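PDB 3IWZ: CRP-like protein Clp from Xanthomonas campestris pv. campestris, which acts as a homodimeric global transcription regulator of virulence genes and probably loses its hold on DNA when cyclic di-GMP binds. Local coordinates for residues S189-A194 against R220-V225; M89-E94 against Y135-Q140; P175-H180 against T184-S189. All coordinates share one frame; numbering follows the deposited sequence.

Contact 2 comes first along the chain and sits in the N-terminal half, where a loop of the cyclic nucleotide-binding domain meets the long helix 130-157. Contacts 3 and 1 follow in that order within the C-terminal crp-type helix-turn-helix domain. Their centres are about 10 Å apart, they share Ser189, and both reach one antiparallel sheet in which strands 183-186 and 223-227 are neighbours. The centre of contact 2 lies about 33 Å from that of contact 1 and about 32 Å from that of contact 3, on the opposite side of the chain's centre. One contact thus belongs to the nucleotide-binding and dimerising half, two to the DNA-binding half.

Contact 1. Residues S189-A194 against R220-V225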
# COMPACT_ATOMS: atom_id res chain seq x y z
N SER D 189 -13.39 14.57 14.16
CA SER D 189 -14.67 14.02 14.57
C SER D 189 -14.55 12.56 15.02
O SER D 189 -13.66 11.83 14.57
CB SER D 189 -15.67 14.13 13.42
OG SER D 189 -15.06 13.80 12.18
N ARG D 190 -15.44 12.15 15.91
CA ARG D 190 -15.45 10.79 16.43
C ARG D 190 -15.58 9.80 15.27
O ARG D 190 -15.02 8.70 15.31
CB ARG D 190 -16.61 10.60 17.42
CG ARG D 190 -16.80 9.17 17.90
CD ARG D 190 -17.23 9.10 19.37
NE ARG D 190 -18.62 9.50 19.60
CZ ARG D 190 -19.23 9.42 20.78
NH1 ARG D 190 -18.57 8.96 21.84
NH2 ARG D 190 -20.50 9.79 20.91
N GLN D 191 -16.31 10.20 14.24
CA GLN D 191 -16.52 9.38 13.06
C GLN D 191 -15.19 9.14 12.34
O GLN D 191 -14.84 8.00 12.05
CB GLN D 191 -17.52 10.06 12.13
CG GLN D 191 -18.93 10.13 12.72
CD GLN D 191 -19.72 11.34 12.23
OE1 GLN D 191 -19.35 12.49 12.51
NE2 GLN D 191 -20.81 11.09 11.51
N GLU D 192 -14.46 10.22 12.05
CA GLU D 192 -13.17 10.13 11.36
C GLU D 192 -12.13 9.35 12.15
O GLU D 192 -11.32 8.63 11.58
CB GLU D 192 -12.63 11.52 11.04
CG GLU D 192 -12.98 12.02 9.65
CD GLU D 192 -12.38 11.16 8.54
OE1 GLU D 192 -11.14 11.13 8.42
OE2 GLU D 192 -13.15 10.51 7.81
N LEU D 193 -12.16 9.49 13.47
CA LEU D 193 -11.21 8.78 14.31
C LEU D 193 -11.41 7.28 14.12
O LEU D 193 -10.46 6.53 13.89
CB LEU D 193 -11.42 9.13 15.78
CG LEU D 193 -10.23 8.77 16.67
CD1 LEU D 193 -9.02 9.57 16.21
CD2 LEU D 193 -10.55 9.08 18.12
N ALA D 194 -12.67 6.87 14.19
CA ALA D 194 -13.03 5.47 14.02
C ALA D 194 -12.68 4.98 12.61
O ALA D 194 -12.38 3.80 12.41
CB ALA D 194 -14.50 5.28 14.30
N ARG D 220 -13.73 17.59 23.44
CA ARG D 220 -14.58 18.76 23.24
C ARG D 220 -15.50 18.68 22.01
O ARG D 220 -15.15 19.14 20.92
CB ARG D 220 -13.70 20.02 23.14
CG ARG D 220 -14.44 21.35 23.30
CD ARG D 220 -13.45 22.51 23.28
NE ARG D 220 -14.10 23.79 23.55
CZ ARG D 220 -15.05 24.33 22.78
NH1 ARG D 220 -15.45 23.71 21.69
NH2 ARG D 220 -15.60 25.49 23.12
N GLY D 221 -16.67 18.08 22.20
CA GLY D 221 -17.66 17.95 21.14
C GLY D 221 -17.22 17.54 19.75
O GLY D 221 -17.47 16.41 19.32
N LYS D 222 -16.57 18.45 19.03
CA LYS D 222 -16.12 18.16 17.67
C LYS D 222 -14.60 18.15 17.60
O LYS D 222 -14.01 17.56 16.69
CB LYS D 222 -16.66 19.21 16.70
CG LYS D 222 -16.62 18.79 15.24
CD LYS D 222 -17.50 17.56 15.04
CE LYS D 222 -17.77 17.29 13.57
NZ LYS D 222 -18.83 16.25 13.39
N THR D 223 -13.96 18.80 18.58
CA THR D 223 -12.51 18.88 18.62
C THR D 223 -11.89 18.10 19.78
O THR D 223 -12.60 17.65 20.69
CB THR D 223 -12.06 20.36 18.70
OG1 THR D 223 -13.10 21.15 19.30
CG2 THR D 223 -11.75 20.90 17.32
N VAL D 224 -10.57 17.93 19.74
CA VAL D 224 -9.85 17.20 20.77
C VAL D 224 -8.60 17.95 21.20
O VAL D 224 -7.75 18.28 20.37
CB VAL D 224 -9.40 15.81 20.27
CG1 VAL D 224 -8.54 15.12 21.33
CG2 VAL D 224 -10.61 14.97 19.94
N VAL D 225 -8.48 18.21 22.50
CA VAL D 225 -7.31 18.92 23.00
C VAL D 225 -6.38 17.92 23.67
O VAL D 225 -6.54 17.60 24.84
CB VAL D 225 -7.70 20.02 24.01
CG1 VAL D 225 -6.51 20.93 24.27
CG2 VAL D 225 -8.88 20.84 23.48
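Ser189 and Lys222 are where the two backbones come nearest, with 5.4 Å between Ser189 CA and Lys222 CA. Ser189 is the N-cap residue of helix 190-197, and the first turn behind it closes when Leu193 N bonds to Ser189 O at 3.0 Å. Facing it is the tight turn that leads from strand 217-220 into strand 223-227. Gly221 takes a positive phi of 43° there, a value that suits glycine. Arg220 O holds the turn together by accepting twice from Thr223: from its backbone N at 2.6 Å and from its hydroxyl OG1 at 3.3 Å, the latter lying in the carbonyl plane.

Across the gap the work falls to Lys222. Its CG stands opposite the backbone N (chi1 -162°) and the chain bends at chi2, which swings the amine over to the start of the helix. There CE and NZ lie alongside the serine's CB, with Lys222 NZ 3.8 Å from Ser189 CB. The helix belongs to the predicted helix-turn-helix motif of the crp-type domain. Strands 217-220 and 223-227 are antiparallel neighbours, and the tip of their hairpin rests beside the entrance to that helix.

Gln191, two residues further on, sends its amide oxygen toward the same amine. Gln191 OE1 and Lys222 NZ are 3.9 Å apart, too far for a hydrogen bond, and the two long side chains run at a slant to each other. What joins the segments is therefore van der Waals contact with the serine and a loose polar approach by the glutamine, at the surface of the domain. Helix 201-213 touches 189-194, meeting Gln191 through Arg201 and Leu193 through Leu208. A hydrogen bond from Glu192 to Tyr79 ties the start of the helix to strand 74-80.

Contact 2. Residues M89-E94 against Y135-Q140; sequences MGLFIE and YAIGVQ
Ile137, on helix 130-157, meets both Leu91 and Phe92 of the facing loop, one partner for each of its two branches. Tyr135 comes first along the helix and turns to the other molecule: its OH bonds to Leu91 O of the second subunit, and its ring meets that of Phe92 there, the planes about 20° apart. By the dimer's symmetry Leu91 O and Phe92 of this chain receive Tyr135 of the second subunit in the same way.

At Ile137 the contact within the chain is made. CG2 stands opposite the backbone N while CG1 lies beside it (chi1 -67°), and this splits the branches between two partners. The methyl CG2 comes at a slant to the CE2-CZ side of the phenyl ring, with Ile137 CG2 3.7 Å from Phe92 CE2 and the same 3.7 Å from Phe92 CZ. CD1, at the end of the other branch, reaches out so that Ile137 CD1 and Leu91 CD2 are 4.2 Å apart. All three side chains are buried.

This is the long helix of the CRP family, which joins the nucleotide-binding domain to the DNA-binding domain and pairs with its counterpart in the dimer. The loop residues and Ile137 fall within the broad region assigned to cyclic nucleotide binding. Phe85 of strand 85-86 also touches Ile137, while helix 115-122 covers Leu91 through Tyr115 and Leu118.

Past Ile137 the helix runs on regularly, Val139 N bonding to Tyr135 O and Gln140 N to Ala136 O. In the loop opposite, Leu91 CG stands 4.2 Å above one face of the Phe92 ring, offset toward its rim, and Met89 O draws the chain into a turn by accepting from both Phe92 N and Ile93 N.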
# COMPACT_ATOMS: atom_id res chain seq x y z
N MET D 89 -4.41 4.72 -10.03
CA MET D 89 -4.33 3.27 -10.24
C MET D 89 -4.61 2.80 -11.67
O MET D 89 -3.82 2.05 -12.23
CB MET D 89 -5.26 2.53 -9.27
CG MET D 89 -4.94 1.04 -9.19
SD MET D 89 -6.00 0.10 -8.07
CE MET D 89 -7.23 -0.51 -9.21
N GLY D 90 -5.72 3.24 -12.24
CA GLY D 90 -6.06 2.85 -13.60
C GLY D 90 -5.00 3.18 -14.63
O GLY D 90 -4.99 2.62 -15.72
N LEU D 91 -4.09 4.10 -14.30
CA LEU D 91 -3.03 4.46 -15.23
C LEU D 91 -1.94 3.38 -15.26
O LEU D 91 -1.04 3.39 -16.10
CB LEU D 91 -2.40 5.79 -14.80
CG LEU D 91 -1.15 6.23 -15.56
CD1 LEU D 91 -1.51 6.48 -17.01
CD2 LEU D 91 -0.58 7.50 -14.92
N PHE D 92 -2.04 2.43 -14.33
CA PHE D 92 -1.05 1.37 -14.21
C PHE D 92 -1.66 -0.02 -14.28
O PHE D 92 -1.04 -0.95 -14.80
CB PHE D 92 -0.33 1.51 -12.87
CG PHE D 92 0.50 2.75 -12.76
CD1 PHE D 92 1.78 2.78 -13.28
CD2 PHE D 92 -0.00 3.87 -12.11
CE1 PHE D 92 2.56 3.92 -13.16
CE2 PHE D 92 0.78 5.02 -11.99
CZ PHE D 92 2.06 5.05 -12.51
N ILE D 93 -2.86 -0.16 -13.73
CA ILE D 93 -3.54 -1.44 -13.73
C ILE D 93 -4.86 -1.29 -14.46
O ILE D 93 -5.89 -0.97 -13.84
CB ILE D 93 -3.85 -1.92 -12.30
CG1 ILE D 93 -2.57 -1.95 -11.46
CG2 ILE D 93 -4.45 -3.31 -12.35
CD1 ILE D 93 -2.84 -2.29 -10.01
N GLU D 94 -4.83 -1.50 -15.77
CA GLU D 94 -6.02 -1.41 -16.60
C GLU D 94 -7.19 -2.00 -15.83
O GLU D 94 -7.22 -3.18 -15.51
CB GLU D 94 -5.81 -2.16 -17.92
CG GLU D 94 -4.72 -1.56 -18.81
CD GLU D 94 -4.33 -2.48 -19.95
OE1 GLU D 94 -5.21 -2.82 -20.78
OE2 GLU D 94 -3.13 -2.87 -20.03
N TYR D 135 8.24 9.27 -12.21
CA TYR D 135 9.05 9.19 -11.00
C TYR D 135 8.32 9.85 -9.83
O TYR D 135 8.31 9.33 -8.72
CB TYR D 135 10.40 9.87 -11.21
CG TYR D 135 11.30 9.82 -9.99
CD1 TYR D 135 11.93 8.65 -9.60
CD2 TYR D 135 11.46 10.96 -9.19
CE1 TYR D 135 12.69 8.59 -8.45
CE2 TYR D 135 12.23 10.91 -8.03
CZ TYR D 135 12.84 9.72 -7.66
OH TYR D 135 13.57 9.66 -6.50
N ALA D 136 7.71 11.01 -10.08
CA ALA D 136 6.97 11.69 -9.01
C ALA D 136 5.86 10.78 -8.51
O ALA D 136 5.67 10.62 -7.31
CB ALA D 136 6.38 13.00 -9.51
N ILE D 137 5.12 10.17 -9.44
CA ILE D 137 4.04 9.27 -9.07
C ILE D 137 4.63 8.09 -8.31
O ILE D 137 4.03 7.58 -7.37
CB ILE D 137 3.27 8.78 -10.31
CG1 ILE D 137 2.53 9.96 -10.96
CG2 ILE D 137 2.30 7.66 -9.93
CD1 ILE D 137 1.77 9.61 -12.21
N GLY D 138 5.83 7.68 -8.72
CA GLY D 138 6.49 6.58 -8.04
C GLY D 138 6.74 6.96 -6.58
O GLY D 138 6.50 6.16 -5.67
N VAL D 139 7.24 8.17 -6.37
CA VAL D 139 7.50 8.66 -5.02
C VAL D 139 6.22 8.61 -4.18
O VAL D 139 6.24 8.18 -3.02
CB VAL D 139 7.99 10.13 -5.05
CG1 VAL D 139 7.95 10.72 -3.64
CG2 VAL D 139 9.41 10.19 -5.63
N GLN D 140 5.12 9.05 -4.77
CA GLN D 140 3.86 9.07 -4.05
C GLN D 140 3.32 7.68 -3.79
O GLN D 140 2.77 7.42 -2.72
CB GLN D 140 2.84 9.95 -4.78
CG GLN D 140 3.29 11.41 -4.85
CD GLN D 140 2.30 12.34 -5.54
OE1 GLN D 140 2.60 13.52 -5.78
NE2 GLN D 140 1.12 11.83 -5.86

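Contact 3. Residues P175-H180 against T184-S189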
# COMPACT_ATOMS: atom_id res chain seq x y z
N PRO D 175 -0.17 20.03 9.97
CA PRO D 175 -0.17 21.49 9.87
C PRO D 175 -1.45 22.11 10.44
O PRO D 175 -1.47 23.28 10.81
CB PRO D 175 -0.03 21.72 8.37
CG PRO D 175 0.85 20.58 7.95
CD PRO D 175 0.22 19.41 8.69
N GLU D 176 -2.51 21.31 10.50
CA GLU D 176 -3.79 21.78 11.03
C GLU D 176 -3.70 22.00 12.54
O GLU D 176 -4.25 22.96 13.07
CB GLU D 176 -4.88 20.77 10.72
N ALA D 177 -3.01 21.08 13.21
CA ALA D 177 -2.84 21.16 14.66
C ALA D 177 -2.72 22.60 15.14
O ALA D 177 -1.72 23.28 14.88
CB ALA D 177 -1.60 20.37 15.07
N MET D 178 -3.76 23.07 15.82
CA MET D 178 -3.77 24.43 16.35
C MET D 178 -3.33 24.37 17.81
O MET D 178 -4.09 23.93 18.67
CB MET D 178 -5.18 25.03 16.24
CG MET D 178 -5.21 26.54 16.01
SD MET D 178 -4.93 27.05 14.27
CE MET D 178 -3.13 27.07 14.18
N SER D 179 -2.11 24.81 18.09
CA SER D 179 -1.57 24.81 19.46
C SER D 179 -2.61 25.30 20.49
O SER D 179 -3.46 26.13 20.17
CB SER D 179 -0.31 25.69 19.53
OG SER D 179 0.71 25.20 18.66
N HIS D 180 -2.51 24.78 21.71
CA HIS D 180 -3.44 25.09 22.79
C HIS D 180 -2.66 25.24 24.11
O HIS D 180 -1.58 24.66 24.26
CB HIS D 180 -4.45 23.94 22.91
CG HIS D 180 -5.73 24.29 23.60
ND1 HIS D 180 -5.81 24.49 24.96
CD2 HIS D 180 -6.98 24.45 23.12
CE1 HIS D 180 -7.07 24.75 25.29
NE2 HIS D 180 -7.80 24.74 24.19
N THR D 184 -2.41 20.62 22.38
CA THR D 184 -2.65 20.88 20.97
C THR D 184 -4.12 20.63 20.69
O THR D 184 -4.68 19.63 21.15
CB THR D 184 -1.80 19.96 20.07
OG1 THR D 184 -0.41 20.23 20.29
CG2 THR D 184 -2.12 20.21 18.61
N GLN D 185 -4.74 21.54 19.94
CA GLN D 185 -6.14 21.42 19.57
C GLN D 185 -6.25 20.76 18.20
O GLN D 185 -5.96 21.38 17.17
CB GLN D 185 -6.82 22.80 19.55
CG GLN D 185 -8.22 22.78 18.95
CD GLN D 185 -9.12 21.76 19.63
OE1 GLN D 185 -9.70 22.02 20.69
NE2 GLN D 185 -9.23 20.58 19.02
N LEU D 186 -6.67 19.49 18.19
CA LEU D 186 -6.80 18.73 16.96
C LEU D 186 -8.26 18.44 16.64
O LEU D 186 -8.91 17.64 17.32
CB LEU D 186 -6.03 17.41 17.08
CG LEU D 186 -4.57 17.47 17.55
CD1 LEU D 186 -4.00 16.06 17.63
CD2 LEU D 186 -3.75 18.30 16.59
N ARG D 187 -8.76 19.07 15.59
CA ARG D 187 -10.14 18.89 15.17
C ARG D 187 -10.36 17.61 14.38
O ARG D 187 -10.12 17.58 13.17
CB ARG D 187 -10.60 20.10 14.34
CG ARG D 187 -12.05 20.05 13.92
CD ARG D 187 -12.53 21.43 13.44
NE ARG D 187 -11.65 21.99 12.42
CZ ARG D 187 -11.54 21.53 11.18
NH1 ARG D 187 -12.26 20.48 10.79
NH2 ARG D 187 -10.71 22.11 10.33
N VAL D 188 -10.80 16.56 15.06
CA VAL D 188 -11.08 15.28 14.43
C VAL D 188 -12.37 14.69 15.01
O VAL D 188 -12.43 14.35 16.19
CB VAL D 188 -9.93 14.26 14.64
CG1 VAL D 188 -10.31 12.92 14.02
CG2 VAL D 188 -8.65 14.78 14.00
N SER D 189 -13.39 14.57 14.16
CA SER D 189 -14.67 14.02 14.57
C SER D 189 -14.55 12.56 15.02
O SER D 189 -13.66 11.83 14.57
CB SER D 189 -15.67 14.13 13.42
OG SER D 189 -15.06 13.80 12.18
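Met178 and Gln185 face each other as the antiparallel hydrogen-bonded pair of a short beta hairpin. Met178 N gives to Gln185 O at 3.1 Å, and Gln185 N returns to Met178 O at 2.8 Å. Ser179 and Thr184 form the adjoining non-hydrogen-bonded pair.

The side chains of Thr184 and Leu186 converge on Ala177. Thr184 CG2, opposite the backbone N with OG1 beside it (chi1 -63°), lies 3.6 Å from Ala177 CB. Leu186 CD2 touches the same methyl, though the closeness modelled for this pair is doubtful. Leu171 and Ser172 of helix 160-172 also touch that leucine.

Gln185 starts with CG on the far side from its backbone N (chi1 171°) and then bends at chi2. Its side chain lies alongside that of His180, both pointing the same way, ring and amide planes 75° apart; His180 CD2 brings the ring edge to Gln185 CB at 3.9 Å. The histidine's ND1 is bonded to Gln182 N within the hairpin turn, which should limit the ring's rotation. Two backbone bonds thus fix the pairing of the strands, while apolar contacts at Ala177 hold the loop entering edge strand 178-179 against strand 183-186 of the winged-helix sheet.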